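PDB 5WH8: putative carbohydrate-active enzyme from Uncultured organism, which probably hydrolyses glycosidic bonds of cellulose through its family 5 glycoside hydrolase domain, the part of a longer multimodular protein studied here. Local coordinates for residues Q217-R220 / D221-Q224; D252-N255 / T256-W260. One frame throughout, in Å; residues are numbered along the deposited sequence. Where two conformers were deposited one is given.

In the fold
Interactions 1 and 2 lie in series on two successive outer helices of the (beta/alpha)8 barrel: residues 217-224 open helix 217-228, which follows strand 204-211, and residues 252-260 fill most of helix 251-263, which follows strand 233-239. Their centres are about 13 Å apart, on the same side of the chain's centre, and both lie within the glycoside hydrolase family 5 region. The helices meet directly: R220 of interaction 1 forms a salt bridge with E253 of interaction 2 and packs on W257 and W260, while A223 rests against W260. Each contact is a turn-to-turn arrangement within one helix, and together they form a seam between neighbouring beta-alpha units on the outside of the barrel.

Interaction 1. Residues Q217-R220 / D221-Q224; sequences QYLR and DKAQ. With EDO (1,2-ethanediol), chain N.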
# COMPACT_ATOMS: atom_id res chain seq x y z
N GLN A 217 11.56 17.18 7.80
CA GLN A 217 12.02 16.70 9.11
C GLN A 217 10.92 16.48 10.13
O GLN A 217 10.93 15.49 10.86
CB GLN A 217 13.02 17.68 9.73
CG GLN A 217 13.57 17.17 11.09
CD GLN A 217 14.43 18.18 11.80
OE1 GLN A 217 15.19 18.92 11.18
NE2 GLN A 217 14.30 18.24 13.14
N TYR A 218 9.99 17.43 10.23
CA TYR A 218 8.91 17.34 11.24
C TYR A 218 8.20 15.99 11.18
O TYR A 218 7.93 15.36 12.22
CB TYR A 218 7.90 18.48 11.05
CG TYR A 218 6.68 18.52 11.99
CD1 TYR A 218 6.72 18.03 13.30
CD2 TYR A 218 5.48 19.09 11.56
CE1 TYR A 218 5.59 18.12 14.14
CE2 TYR A 218 4.37 19.17 12.38
CZ TYR A 218 4.42 18.69 13.67
OH TYR A 218 3.29 18.78 14.45
N LEU A 219 7.88 15.53 9.97
CA LEU A 219 7.19 14.26 9.84
C LEU A 219 8.10 13.06 10.16
O LEU A 219 7.63 12.09 10.74
CB LEU A 219 6.58 14.12 8.43
CG LEU A 219 5.63 12.92 8.26
CD1 LEU A 219 4.49 12.90 9.31
CD2 LEU A 219 5.06 12.94 6.82
N ARG A 220 9.38 13.12 9.77
CA ARG A 220 10.33 12.08 10.16
C ARG A 220 10.45 12.00 11.68
O ARG A 220 10.54 10.91 12.25
CB ARG A 220 11.71 12.31 9.51
CG ARG A 220 11.71 12.02 8.00
CD ARG A 220 13.09 12.06 7.38
NE ARG A 220 13.65 13.40 7.31
CZ ARG A 220 13.51 14.24 6.27
NH1 ARG A 220 12.76 13.91 5.22
NH2 ARG A 220 14.08 15.44 6.29
N ASP A 221 10.43 13.15 12.35
CA ASP A 221 10.53 13.17 13.81
C ASP A 221 9.29 12.54 14.46
O ASP A 221 9.38 11.77 15.42
CB ASP A 221 10.69 14.60 14.35
CG ASP A 221 12.07 15.20 14.10
OD1 ASP A 221 13.06 14.48 13.88
OD2 ASP A 221 12.14 16.46 14.14
N LYS A 222 8.10 12.88 13.95
CA LYS A 222 6.86 12.24 14.39
C LYS A 222 6.92 10.72 14.22
O LYS A 222 6.53 9.95 15.10
CB LYS A 222 5.65 12.80 13.60
CG LYS A 222 5.23 14.18 14.08
CD LYS A 222 4.40 14.98 13.06
CE LYS A 222 3.05 14.33 12.70
NZ LYS A 222 2.11 14.20 13.84
N ALA A 223 7.42 10.29 13.07
CA ALA A 223 7.54 8.86 12.81
C ALA A 223 8.51 8.22 13.80
O ALA A 223 8.28 7.10 14.29
CB ALA A 223 7.98 8.60 11.38
N GLN A 224 9.61 8.93 14.12
CA GLN A 224 10.59 8.37 15.06
C GLN A 224 9.99 8.21 16.45
O GLN A 224 10.35 7.26 17.17
CB GLN A 224 11.86 9.23 15.12
CG GLN A 224 13.02 8.55 15.86
CD GLN A 224 13.49 7.34 15.11
OE1 GLN A 224 13.79 7.44 13.92
NE2 GLN A 224 13.53 6.18 15.78
C1 EDO N . 5.83 18.58 7.98
O1 EDO N . 7.03 17.82 7.68
C2 EDO N . 4.56 17.74 8.05
O2 EDO N . 4.23 17.36 9.39
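Y218 and K222, one helical turn apart, meet through the lysine's methylene chain: CD of K222 lies 3.8 Å from the centroid of the Y218 ring, over one face, a CH-pi contact. With its CG anti to the backbone N and beside the carbonyl carbon (chi1 178°), Y218 lays its ring alongside the K222 chain. From CD over the ring, the bend of the lysine at chi3 carries CE to CD1 of L219, 4.0 Å away, and the bend at chi4 turns NZ onward to its salt bridges with D190 and D192. Lysine suits this place because its methylene chain is apolar while its end is charged.

Q217 and D221 form a polar pair, also one turn apart, on another side of the helix. In the conformer described here, one of two for Q217, the extended chain brings NE2 to OD2 of D221 at 3.0 Å, a nearly straight bond (166°) that uses the syn lone pair of the carboxylate. OD2 lies in the amide plane, although the two flat groups are turned 75° apart. Q217 O also accepts the backbone N of D221 at 2.8 Å, so backbone and side chain join the same two residues. A 1,2-ethanediol molecule, probably from the crystallisation liquor, takes a weak hydrogen bond from L219 N to its O1 at 3.3 Å.

Within the unit strand 204-211, helix 217-228, strand 233-239, L219 packs inward on L208 and F210 and the small A223 on L208, while R220 reaches across to helix 251-263, where E253 and W257 receive its guanidinium group.

Interaction 2. Residues D252-N255 / T256-W260; sequences DECN and TWMDW
The first turns of helix 251-263, an outer helix of the TIM barrel, bring E253 and W257 together four residues apart. The side chain of E253 leaves with CG opposite the backbone N (chi1 -178°) and bends at chi2, which carries the carboxylate forward along the helix, beside the five-membered ring of the W257 indole; CG of E253 is 4.0 Å from CD1 of W257. The carboxylate and ring planes stand 81° apart, and OE2 of E253 stays 3.8 Å from NE1 of W257. Both polar ends are engaged elsewhere: OE2 pairs with R220 and the hydroxyl of T216, whereas the indole N-H is given to the carbonyl of H215. Glutamate therefore suits a position facing an arginine on the next helix, and tryptophan supplies a broad surface that also stacks on F210 and meets R220 in a cation-pi contact. E253 O, 3.4 Å from CD1 of W257, lies at the ring's edge near its plane.

On the buried side, the bend of M258 at chi2 (-89°) turns SD so that CE comes to SG of C254 at 4.3 Å. CG of M258 passes 3.2 Å from C254 O, the carbonyl that accepts M258 N at 2.8 Å. Compact cysteine and flexible methionine fit here, since both side chains pack on F238 of strand 233-239 and on Y302 of helix 298-307. T256 adds a weak hydrogen bond from OG1 to D252 O at 3.4 Å, where the same carbonyl also takes T256 N.

C254 and M258 pack on strand 233-239, E253, W257 and W260 meet helix 217-228, and D252 and D259 stay exposed: the division of faces expected of an outer helix in a beta-alpha-beta unit of the (beta/alpha)8 barrel.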
# COMPACT_ATOMS: atom_id res chain seq x y z
N ASP A 252 15.89 15.57 -4.27
CA ASP A 252 16.88 15.66 -3.18
C ASP A 252 16.20 15.33 -1.83
O ASP A 252 16.74 14.55 -1.03
CB ASP A 252 17.52 17.05 -3.13
CG ASP A 252 18.45 17.32 -4.31
OD1 ASP A 252 19.19 16.40 -4.71
OD2 ASP A 252 18.44 18.46 -4.82
N GLU A 253 15.02 15.89 -1.59
CA GLU A 253 14.30 15.60 -0.35
C GLU A 253 13.82 14.14 -0.37
O GLU A 253 13.84 13.45 0.67
CB GLU A 253 13.13 16.58 -0.13
CG GLU A 253 12.36 16.36 1.19
CD GLU A 253 13.18 16.68 2.44
OE1 GLU A 253 14.10 17.53 2.36
OE2 GLU A 253 12.89 16.08 3.50
N CYS A 254 13.41 13.64 -1.53
CA CYS A 254 13.02 12.23 -1.59
C CYS A 254 14.22 11.32 -1.29
O CYS A 254 14.06 10.29 -0.65
CB CYS A 254 12.39 11.87 -2.94
SG CYS A 254 11.38 10.37 -2.88
N ASN A 255 15.41 11.71 -1.74
CA ASN A 255 16.61 10.91 -1.40
C ASN A 255 16.83 10.86 0.11
O ASN A 255 17.17 9.81 0.66
CB ASN A 255 17.85 11.48 -2.10
CG ASN A 255 17.93 11.10 -3.58
OD1 ASN A 255 17.29 10.15 -4.04
ND2 ASN A 255 18.77 11.81 -4.33
N THR A 256 16.62 11.98 0.79
CA THR A 256 16.70 12.01 2.25
C THR A 256 15.71 11.04 2.89
O THR A 256 16.09 10.25 3.75
CB THR A 256 16.46 13.44 2.79
OG1 THR A 256 17.47 14.30 2.27
CG2 THR A 256 16.48 13.49 4.31
N TRP A 257 14.45 11.08 2.43
CA TRP A 257 13.45 10.13 2.88
C TRP A 257 13.85 8.69 2.58
O TRP A 257 13.61 7.81 3.41
CB TRP A 257 12.10 10.43 2.23
CG TRP A 257 11.26 11.47 2.93
CD1 TRP A 257 11.06 12.77 2.54
CD2 TRP A 257 10.45 11.27 4.09
NE1 TRP A 257 10.19 13.38 3.39
CE2 TRP A 257 9.80 12.50 4.36
CE3 TRP A 257 10.19 10.19 4.94
CZ2 TRP A 257 8.93 12.67 5.43
CZ3 TRP A 257 9.33 10.37 6.00
CH2 TRP A 257 8.70 11.59 6.24
N MET A 258 14.41 8.42 1.39
CA MET A 258 14.81 7.05 1.03
C MET A 258 15.91 6.54 1.94
O MET A 258 15.84 5.41 2.40
CB MET A 258 15.27 6.98 -0.42
CG MET A 258 14.16 7.16 -1.40
SD MET A 258 13.39 5.59 -1.80
CE MET A 258 12.01 6.15 -2.84
N ASP A 259 16.90 7.39 2.24
CA ASP A 259 17.99 6.98 3.14
C ASP A 259 17.43 6.68 4.52
O ASP A 259 17.84 5.70 5.19
CB ASP A 259 19.05 8.07 3.25
CG ASP A 259 19.95 8.13 2.04
OD1 ASP A 259 20.07 7.11 1.33
OD2 ASP A 259 20.55 9.19 1.81
N TRP A 260 16.48 7.51 4.94
CA TRP A 260 15.86 7.39 6.26
C TRP A 260 15.06 6.09 6.37
O TRP A 260 15.17 5.35 7.37
CB TRP A 260 14.97 8.63 6.53
CG TRP A 260 14.23 8.64 7.87
CD1 TRP A 260 14.66 9.16 9.05
CD2 TRP A 260 12.91 8.13 8.11
NE1 TRP A 260 13.69 9.00 10.02
CE2 TRP A 260 12.61 8.37 9.47
CE3 TRP A 260 11.96 7.49 7.31
CZ2 TRP A 260 11.40 7.97 10.05
CZ3 TRP A 260 10.76 7.09 7.89
CH2 TRP A 260 10.49 7.34 9.25